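Local coordinates for protein leucine aminopeptidase (Fimbriiglobus ruber, PDB 7D1B) that is a zinc-binding glutaminyl cyclase of peptidase family M28 that probably converts the N-terminal glutamine of peptides to pyroglutamate, at residues A[72-75]-A[76-79]; A[79-82]-A[83-87]; A[213-216]-A[217-221]; A[286-289]-A[290-294]. All coordinates share one frame; numbering follows the deposited sequence. Where two conformers were deposited one is given.

Contact 1: residues A[72-75]-A[76-79]; sequences PGMV and KQQE
M74 sends CG anti to its backbone N (chi1 169°) and then bends at chi2 and chi3. Q78 turns CG back beside its own N (chi1 -70°) and runs on extended. The two chains meet at a slant. NE2 of Q78 lies 3.4 Å from both CG and SD of M74. Q77 comes at the sulfur with a straight chain, and its NE2 is 3.5 Å from M74 SD. The thioether is thus in touch with two amide nitrogens. Both amides have polar partners outside the segments. Q77 NE2 bonds to Y131 O, and Q78 NE2 bonds weakly to Y131 OH. OE1 of Q78 makes a weak hydrogen bond to R94 NH1. Q78 CG also rests 3.3 Å from M74 O, the carbonyl that accepts Q78 N at 2.9 Å. Replacing Q78 by a leucine would probably leave Y131 OH and R94 each without a weak partner and M74 without the amide at its flank. M74 reaches Y131, D132 and D185, and its side chain is about 10 Å from that of the zinc ligand E188. This is i to i+4 packing in the first turns of an alpha-helix, here helix 72-87 beside the loops near the metal site.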
loop_
_atom_site.group_PDB
_atom_site.type_symbol
_atom_site.label_atom_id
_atom_site.label_comp_id
_atom_site.label_asym_id
_atom_site.label_seq_id
_atom_site.Cartn_x
_atom_site.Cartn_y
_atom_site.Cartn_z
ATOM N N PRO A 72 -12.188 14.747 9.029
ATOM C CA PRO A 72 -13.321 14.449 8.136
ATOM C C PRO A 72 -12.918 13.941 6.766
ATOM O O PRO A 72 -13.641 13.111 6.203
ATOM C CB PRO A 72 -14.045 15.798 8.053
ATOM C CG PRO A 72 -13.738 16.445 9.405
ATOM C CD PRO A 72 -12.304 16.082 9.653
ATOM N N GLY A 73 -11.798 14.401 6.196
ATOM C CA GLY A 73 -11.391 13.884 4.894
ATOM C C GLY A 73 -11.096 12.395 4.942
ATOM O O GLY A 73 -11.431 11.647 4.012
ATOM N N MET A 74 -10.463 11.942 6.031
ATOM C CA MET A 74 -10.239 10.511 6.213
ATOM C C MET A 74 -11.556 9.745 6.336
ATOM O O MET A 74 -11.712 8.673 5.746
ATOM C CB MET A 74 -9.318 10.274 7.414
ATOM C CG MET A 74 -9.238 8.814 7.829
ATOM S SD MET A 74 -8.621 7.672 6.580
ATOM C CE MET A 74 -6.867 7.966 6.719
ATOM N N VAL A 75 -12.521 10.280 7.092
ATOM C CA VAL A 75 -13.823 9.625 7.197
ATOM C C VAL A 75 -14.465 9.491 5.818
ATOM O O VAL A 75 -15.002 8.432 5.460
ATOM C CB VAL A 75 -14.732 10.393 8.182
ATOM C CG1 VAL A 75 -16.141 9.824 8.131
ATOM C CG2 VAL A 75 -14.149 10.341 9.605
ATOM N N LYS A 76 -14.420 10.562 5.021
ATOM C CA LYS A 76 -14.993 10.508 3.674
ATOM C C LYS A 76 -14.306 9.451 2.820
ATOM O O LYS A 76 -14.968 8.691 2.111
ATOM C CB LYS A 76 -14.893 11.879 3.010
ATOM C CG LYS A 76 -15.400 11.913 1.576
ATOM C CD LYS A 76 -16.876 11.614 1.472
ATOM C CE LYS A 76 -17.350 11.805 0.037
ATOM N NZ LYS A 76 -18.800 11.527 -0.126
ATOM N N GLN A 77 -12.976 9.403 2.865
ATOM C CA GLN A 77 -12.252 8.375 2.120
ATOM C C GLN A 77 -12.700 6.977 2.528
ATOM O O GLN A 77 -12.854 6.085 1.674
ATOM C CB GLN A 77 -10.749 8.539 2.348
ATOM C CG GLN A 77 -9.920 7.396 1.823
ATOM C CD GLN A 77 -8.442 7.648 1.929
ATOM O OE1 GLN A 77 -7.737 7.426 0.963
ATOM N NE2 GLN A 77 -7.944 8.038 3.128
ATOM N N GLN A 78 -12.861 6.751 3.836
ATOM C CA GLN A 78 -13.304 5.436 4.299
ATOM C C GLN A 78 -14.664 5.069 3.719
ATOM O O GLN A 78 -14.886 3.919 3.310
ATOM C CB GLN A 78 -13.346 5.401 5.824
ATOM C CG GLN A 78 -11.962 5.442 6.439
ATOM C CD GLN A 78 -11.994 5.858 7.894
ATOM O OE1 GLN A 78 -13.060 6.112 8.452
ATOM N NE2 GLN A 78 -10.837 5.917 8.524
ATOM N N GLU A 79 -15.577 6.045 3.645
ATOM C CA GLU A 79 -16.898 5.777 3.075
ATOM C C GLU A 79 -16.793 5.439 1.590
ATOM O O GLU A 79 -17.418 4.479 1.109
ATOM C CB GLU A 79 -17.807 6.981 3.281
ATOM C CG GLU A 79 -18.097 7.243 4.758
ATOM C CD GLU A 79 -18.764 8.585 5.057
ATOM O OE1 GLU A 79 -18.822 9.460 4.166
ATOM O OE2 GLU A 79 -19.221 8.762 6.208
#

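Contact 2: residues A[79-82]-A[83-87]; sequences EVLT and KHFEG
L81 and F85 are i and i+4 neighbours on the inward side of helix 72-87, which packs on the central sheet of the alpha/beta fold of this family. T82 and E86 repeat the spacing at the next position.

The apolar part is small within the helix itself. L81 and F85 lie side by side and point the same way, with L81 CB 4.0 Å from F85 CE2 and L81 CD2 4.2 Å from the same ring atom. F85 has CG beside its backbone N (chi1 -68°), which brings the ring back over the preceding turn. Its CD2 comes within 3.1 Å of L81 O. The F85 side chain also touches V92, A115, F181 and L183 on the sheet and M163 and A167 on helix 153-167. With an alanine in place of F85, L81 would lose its neighbour and a gap would probably open where helix 72-87 meets the sheet and helix 153-167.

The backbone bonds are regular. F85 N reaches L81 O at 2.9 Å and E86 N reaches T82 O at 2.9 Å.

H84 and T82 have polar partners outside the two segments. NE2 of H84 bonds to M164 O on helix 153-167, and its ring meets Y57 edge-to-face. OG1 of T82 bonds to Q78 O one turn back.

The methyl of T82 is on the other branch. It is anti to the backbone N, and CG2 lies 3.7 Å from CD of the E86 carboxylate, which runs alongside on an extended chain.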
loop_
_atom_site.group_PDB
_atom_site.type_symbol
_atom_site.label_atom_id
_atom_site.label_comp_id
_atom_site.label_asym_id
_atom_site.label_seq_id
_atom_site.Cartn_x
_atom_site.Cartn_y
_atom_site.Cartn_z
ATOM N N GLU A 79 -15.577 6.045 3.645
ATOM C CA GLU A 79 -16.898 5.777 3.075
ATOM C C GLU A 79 -16.793 5.439 1.590
ATOM O O GLU A 79 -17.418 4.479 1.109
ATOM C CB GLU A 79 -17.807 6.981 3.281
ATOM C CG GLU A 79 -18.097 7.243 4.758
ATOM C CD GLU A 79 -18.764 8.585 5.057
ATOM O OE1 GLU A 79 -18.822 9.460 4.166
ATOM O OE2 GLU A 79 -19.221 8.762 6.208
ATOM N N VAL A 80 -16.020 6.237 0.845
ATOM C CA VAL A 80 -15.847 6.002 -0.588
ATOM C C VAL A 80 -15.291 4.605 -0.831
ATOM O O VAL A 80 -15.798 3.841 -1.667
ATOM C CB VAL A 80 -14.932 7.087 -1.188
ATOM C CG1 VAL A 80 -14.499 6.707 -2.596
ATOM C CG2 VAL A 80 -15.616 8.454 -1.168
ATOM N N LEU A 81 -14.219 4.261 -0.116
ATOM C CA LEU A 81 -13.571 2.972 -0.327
ATOM C C LEU A 81 -14.469 1.819 0.089
ATOM O O LEU A 81 -14.533 0.797 -0.610
ATOM C CB LEU A 81 -12.248 2.917 0.434
ATOM C CG LEU A 81 -11.174 3.851 -0.136
ATOM C CD1 LEU A 81 -10.027 3.986 0.832
ATOM C CD2 LEU A 81 -10.653 3.366 -1.482
ATOM N N THR A 82 -15.154 1.949 1.229
ATOM C CA THR A 82 -16.013 0.868 1.694
ATOM C C THR A 82 -17.108 0.585 0.684
ATOM O O THR A 82 -17.339 -0.576 0.317
ATOM C CB THR A 82 -16.606 1.214 3.068
ATOM O OG1 THR A 82 -15.541 1.342 4.019
ATOM C CG2 THR A 82 -17.596 0.144 3.536
ATOM N N LYS A 83 -17.780 1.639 0.207
ATOM C CA LYS A 83 -18.853 1.452 -0.767
ATOM C C LYS A 83 -18.324 0.851 -2.063
ATOM O O LYS A 83 -18.951 -0.042 -2.650
ATOM C CB LYS A 83 -19.533 2.791 -1.037
ATOM C CG LYS A 83 -20.652 2.732 -2.055
ATOM C CD LYS A 83 -21.244 4.109 -2.316
ATOM C CE LYS A 83 -22.400 4.039 -3.303
ATOM N NZ LYS A 83 -23.027 5.374 -3.506
ATOM N N HIS A 84 -17.147 1.296 -2.503
ATOM C CA HIS A 84 -16.586 0.784 -3.748
ATOM C C HIS A 84 -16.281 -0.709 -3.635
ATOM O O HIS A 84 -16.677 -1.527 -4.495
ATOM C CB HIS A 84 -15.310 1.563 -4.041
ATOM C CG HIS A 84 -14.658 1.156 -5.314
ATOM N ND1 HIS A 84 -15.120 1.569 -6.547
ATOM C CD2 HIS A 84 -13.602 0.341 -5.552
ATOM C CE1 HIS A 84 -14.358 1.037 -7.487
ATOM N NE2 HIS A 84 -13.433 0.288 -6.912
ATOM N N PHE A 85 -15.562 -1.084 -2.577
ATOM C CA PHE A 85 -15.165 -2.476 -2.417
ATOM C C PHE A 85 -16.375 -3.379 -2.211
ATOM O O PHE A 85 -16.459 -4.463 -2.803
ATOM C CB PHE A 85 -14.177 -2.624 -1.259
ATOM C CG PHE A 85 -12.816 -1.995 -1.497
ATOM C CD1 PHE A 85 -12.154 -2.145 -2.714
ATOM C CD2 PHE A 85 -12.200 -1.261 -0.488
ATOM C CE1 PHE A 85 -10.889 -1.592 -2.905
ATOM C CE2 PHE A 85 -10.948 -0.707 -0.688
ATOM C CZ PHE A 85 -10.303 -0.875 -1.889
ATOM N N GLU A 86 -17.323 -2.962 -1.367
ATOM C CA GLU A 86 -18.510 -3.783 -1.144
ATOM C C GLU A 86 -19.316 -3.935 -2.423
ATOM O O GLU A 86 -19.855 -5.017 -2.702
ATOM C CB GLU A 86 -19.379 -3.171 -0.046
ATOM C CG GLU A 86 -18.792 -3.344 1.352
ATOM C CD GLU A 86 -19.651 -2.749 2.450
ATOM O OE1 GLU A 86 -20.519 -1.893 2.170
ATOM O OE2 GLU A 86 -19.457 -3.157 3.605
ATOM N N GLY A 87 -19.394 -2.870 -3.225
ATOM C CA GLY A 87 -20.160 -2.945 -4.448
ATOM C C GLY A 87 -19.558 -3.879 -5.465
ATOM O O GLY A 87 -20.241 -4.261 -6.418
#

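Contact 3: residues A[213-216]-A[217-221]; sequences NGYT and KAKAG
K219 kinks at chi3 (38°), and its methylenes CG and CD pass by the far end of the Y215 ring. CD is 3.8 Å from Y215 CE2 and 3.9 Å from Y215 OH. The two side chains cross at an angle. The tyrosine has CG anti to its backbone N (chi1 178°), and the lysine starts out in the same way (chi1 -174°). The meeting is between methylenes and ring, since the ammonium group goes on to a different partner.

That partner is a water. It accepts from K219 NZ at 2.9 Å and lies 2.7 Å from T216 OG1, so it joins the two side chains. OG1 of T216 also bonds to A212 O, which holds the hydroxyl back along the helix. A second water donates to T216 O and accepts from A220 N at 2.9 Å. It links a carbonyl and an amide that do not meet directly.

The backbone bonding changes here. K217 N reaches N213 O in normal helical fashion. A218 N bonds to G214 O and adds a weak second bond to Y215 O. K219 N makes a weak bond to Y215 O. K217 folds its CG against N213 O, at 3.3 Å.

The phenol oxygen of Y215 bonds to Y226 N, and its ring also meets the Y226 ring. The tyrosine thus ties the C-terminal part of helix 206-218 to strand 225-232, packing of a helix against a sheet strand in the alpha/beta fold of M28 enzymes.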
loop_
_atom_site.group_PDB
_atom_site.type_symbol
_atom_site.label_atom_id
_atom_site.label_comp_id
_atom_site.label_asym_id
_atom_site.label_seq_id
_atom_site.Cartn_x
_atom_site.Cartn_y
_atom_site.Cartn_z
ATOM N N ASN A 213 0.188 -6.652 15.267
ATOM C CA ASN A 213 -0.010 -7.115 16.635
ATOM C C ASN A 213 -1.310 -7.886 16.773
ATOM O O ASN A 213 -1.367 -8.887 17.503
ATOM C CB ASN A 213 -0.014 -5.934 17.599
ATOM C CG ASN A 213 1.352 -5.376 17.817
ATOM O OD1 ASN A 213 2.352 -6.060 17.603
ATOM N ND2 ASN A 213 1.414 -4.128 18.249
ATOM N N GLY A 214 -2.372 -7.428 16.100
ATOM C CA GLY A 214 -3.638 -8.139 16.173
ATOM C C GLY A 214 -3.535 -9.530 15.586
ATOM O O GLY A 214 -4.089 -10.498 16.127
ATOM N N TYR A 215 -2.794 -9.655 14.487
ATOM C CA TYR A 215 -2.574 -10.965 13.891
ATOM C C TYR A 215 -1.785 -11.860 14.838
ATOM O O TYR A 215 -2.141 -13.023 15.052
ATOM C CB TYR A 215 -1.849 -10.821 12.552
ATOM C CG TYR A 215 -1.539 -12.141 11.896
ATOM C CD1 TYR A 215 -2.562 -12.951 11.395
ATOM C CD2 TYR A 215 -0.230 -12.578 11.764
ATOM C CE1 TYR A 215 -2.281 -14.165 10.790
ATOM C CE2 TYR A 215 0.067 -13.788 11.147
ATOM C CZ TYR A 215 -0.965 -14.574 10.669
ATOM O OH TYR A 215 -0.693 -15.760 10.023
ATOM N N THR A 216 -0.703 -11.334 15.413
ATOM C CA THR A 216 0.075 -12.127 16.365
ATOM C C THR A 216 -0.789 -12.626 17.521
ATOM O O THR A 216 -0.701 -13.797 17.918
ATOM C CB THR A 216 1.259 -11.304 16.874
ATOM O OG1 THR A 216 2.114 -11.018 15.763
ATOM C CG2 THR A 216 2.048 -12.061 17.940
ATOM N N LYS A 217 -1.662 -11.764 18.047
ATOM C CA LYS A 217 -2.507 -12.160 19.172
ATOM C C LYS A 217 -3.537 -13.207 18.760
ATOM O O LYS A 217 -3.820 -14.143 19.519
ATOM C CB LYS A 217 -3.198 -10.922 19.738
ATOM C CG LYS A 217 -2.274 -10.021 20.513
ATOM C CD LYS A 217 -2.984 -8.763 20.971
ATOM C CE LYS A 217 -2.553 -8.393 22.377
ATOM N NZ LYS A 217 -1.083 -8.562 22.546
ATOM N N ALA A 218 -4.096 -13.083 17.554
ATOM C CA ALA A 218 -5.201 -13.935 17.127
ATOM C C ALA A 218 -4.767 -15.235 16.460
ATOM O O ALA A 218 -5.579 -16.162 16.373
ATOM C CB ALA A 218 -6.096 -13.170 16.145
ATOM N N LYS A 219 -3.511 -15.326 16.019
ATOM C CA LYS A 219 -3.085 -16.328 15.042
ATOM C C LYS A 219 -3.439 -17.755 15.453
ATOM O O LYS A 219 -3.929 -18.541 14.635
ATOM C CB LYS A 219 -1.576 -16.179 14.842
ATOM C CG LYS A 219 -0.960 -17.037 13.764
ATOM C CD LYS A 219 0.514 -16.692 13.607
ATOM C CE LYS A 219 1.169 -16.411 14.958
ATOM N NZ LYS A 219 2.638 -16.171 14.842
ATOM N N ALA A 220 -3.176 -18.122 16.713
ATOM C CA ALA A 220 -3.384 -19.510 17.130
ATOM C C ALA A 220 -4.837 -19.939 16.973
ATOM O O ALA A 220 -5.117 -21.139 16.828
ATOM C CB ALA A 220 -2.907 -19.720 18.569
ATOM N N GLY A 221 -5.769 -18.991 17.018
ATOM C CA GLY A 221 -7.179 -19.272 16.865
ATOM C C GLY A 221 -7.753 -19.026 15.489
ATOM O O GLY A 221 -8.958 -19.223 15.295
HETATM O O HOH W 1 2.814 -13.316 14.478
HETATM O O HOH W 2 -1.820 -16.500 18.718
#

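Contact 4: residues A[286-289]-A[290-294]; sequences DHIA and LNEAG
The planes of the H287 imidazole and the N291 amide are 73° apart where the two side chains cross. H287 has CG between its backbone N and carbonyl carbon (chi1 65°), which places CD2 near the N291 amide. CD2 is the ring atom nearest that amide, 3.9 Å from N291 ND2. The amide is turned so that ND2 also makes a weak bond to H287 O at 3.1 Å. The same carbonyl takes the nearly straight bond from N291 N at 3.0 Å, so it is gripped twice by one residue. H287 NE2 bonds to E245 OE1. N291 ND2 has its stronger partner in A297 O on strand 297-300, so its link to H287 O is a secondary one.

I288 lies next to the ring, with CD1 3.9 Å above one face and offset toward the rim. Its other branch, CG2, points along the helix to E292. The glutamate chain is extended and slants across it, with OE2 3.6 Å from I288 CG2. E292 CG lies 3.3 Å from I288 O, the acceptor of E292 N.

The short helix 287-292 ends in a Schellman motif. G294 is its C-prime residue with positive phi. G294 N bonds to N291 O, and I295 N bonds to L290 O. A side chain on G294 would be jammed against the carbonyl of A293 at these backbone angles.

L290 points its branched end back, with CG 3.8 Å from D286 O, and packs on F211, A229 and A297. The D286 carboxylate bonds to S208 through OD1. Its side chain is about 8 Å from those of the zinc ligands E188 and D155.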
loop_
_atom_site.group_PDB
_atom_site.type_symbol
_atom_site.label_atom_id
_atom_site.label_comp_id
_atom_site.label_asym_id
_atom_site.label_seq_id
_atom_site.Cartn_x
_atom_site.Cartn_y
_atom_site.Cartn_z
ATOM N N ASP A 286 5.600 0.339 6.178
ATOM C CA ASP A 286 4.554 -0.470 6.789
ATOM C C ASP A 286 4.825 -1.967 6.721
ATOM O O ASP A 286 4.146 -2.722 7.426
ATOM C CB ASP A 286 3.203 -0.144 6.143
ATOM C CG ASP A 286 2.567 1.129 6.682
ATOM O OD1 ASP A 286 2.562 1.337 7.923
ATOM O OD2 ASP A 286 2.011 1.889 5.865
ATOM N N HIS A 287 5.772 -2.425 5.888
ATOM C CA HIS A 287 6.057 -3.855 5.802
ATOM C C HIS A 287 6.916 -4.356 6.957
ATOM O O HIS A 287 7.004 -5.567 7.165
ATOM C CB HIS A 287 6.714 -4.195 4.470
ATOM C CG HIS A 287 8.058 -3.572 4.289
ATOM N ND1 HIS A 287 8.330 -2.252 4.606
ATOM C CD2 HIS A 287 9.209 -4.103 3.811
ATOM C CE1 HIS A 287 9.600 -2.005 4.322
ATOM N NE2 HIS A 287 10.150 -3.106 3.826
ATOM N N ILE A 288 7.542 -3.457 7.722
ATOM C CA ILE A 288 8.396 -3.893 8.829
ATOM C C ILE A 288 7.579 -4.641 9.873
ATOM O O ILE A 288 7.951 -5.730 10.311
ATOM C CB ILE A 288 9.114 -2.686 9.454
ATOM C CG1 ILE A 288 9.979 -1.967 8.412
ATOM C CG2 ILE A 288 9.909 -3.106 10.700
ATOM C CD1 ILE A 288 11.140 -2.773 7.921
ATOM N N ALA A 289 6.433 -4.078 10.266
ATOM C CA ALA A 289 5.642 -4.731 11.304
ATOM C C ALA A 289 5.152 -6.088 10.832
ATOM O O ALA A 289 5.059 -7.036 11.622
ATOM C CB ALA A 289 4.456 -3.856 11.692
ATOM N N LEU A 290 4.835 -6.208 9.534
ATOM C CA LEU A 290 4.374 -7.486 8.988
ATOM C C LEU A 290 5.478 -8.533 9.041
ATOM O O LEU A 290 5.260 -9.649 9.531
ATOM C CB LEU A 290 3.855 -7.294 7.552
ATOM C CG LEU A 290 2.738 -6.270 7.375
ATOM C CD1 LEU A 290 2.353 -6.185 5.907
ATOM C CD2 LEU A 290 1.531 -6.634 8.203
ATOM N N ASN A 291 6.687 -8.172 8.592
ATOM C CA ASN A 291 7.809 -9.103 8.690
ATOM C C ASN A 291 8.063 -9.511 10.135
ATOM O O ASN A 291 8.325 -10.691 10.420
ATOM C CB ASN A 291 9.073 -8.482 8.092
ATOM C CG ASN A 291 9.105 -8.582 6.574
ATOM O OD1 ASN A 291 9.125 -9.684 6.007
ATOM N ND2 ASN A 291 9.121 -7.436 5.897
ATOM N N GLU A 292 7.972 -8.554 11.071
ATOM C CA GLU A 292 8.235 -8.868 12.471
ATOM C C GLU A 292 7.190 -9.817 13.034
ATOM O O GLU A 292 7.475 -10.545 13.993
ATOM C CB GLU A 292 8.360 -7.578 13.272
ATOM C CG GLU A 292 9.670 -6.850 12.920
ATOM C CD GLU A 292 9.892 -5.544 13.650
ATOM O OE1 GLU A 292 8.960 -5.068 14.324
ATOM O OE2 GLU A 292 11.005 -4.989 13.535
ATOM N N ALA A 293 5.985 -9.829 12.464
ATOM C CA ALA A 293 4.944 -10.775 12.840
ATOM C C ALA A 293 5.055 -12.094 12.093
ATOM O O ALA A 293 4.159 -12.932 12.210
ATOM C CB ALA A 293 3.560 -10.160 12.635
ATOM N N GLY A 294 6.133 -12.306 11.347
ATOM C CA GLY A 294 6.305 -13.556 10.638
ATOM C C GLY A 294 5.595 -13.651 9.312
ATOM O O GLY A 294 5.472 -14.757 8.779
#

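In the fold
The four contacts fall into two pairs. Contacts 1 and 2 follow each other on helix 72-87, share E79, and have centres 11 Å apart. Contacts 3 and 4 come later in the chain, on helices 206-218 and 287-292. Their centres are 13 Å apart, and they touch where T216 OG1 meets A293 CB at 3.6 Å. Between the pairs the centres are 26 to 28 Å apart. One mixed sheet serves both. Contact 2 packs on strands 91-99, 108-117 and 178-184, contact 3 on 225-232, and contact 4 on 225-232 and 297-300. Two helical groups thus pack on different strands of one sheet, and contacts 1 and 4 bring one end of each near the zinc site.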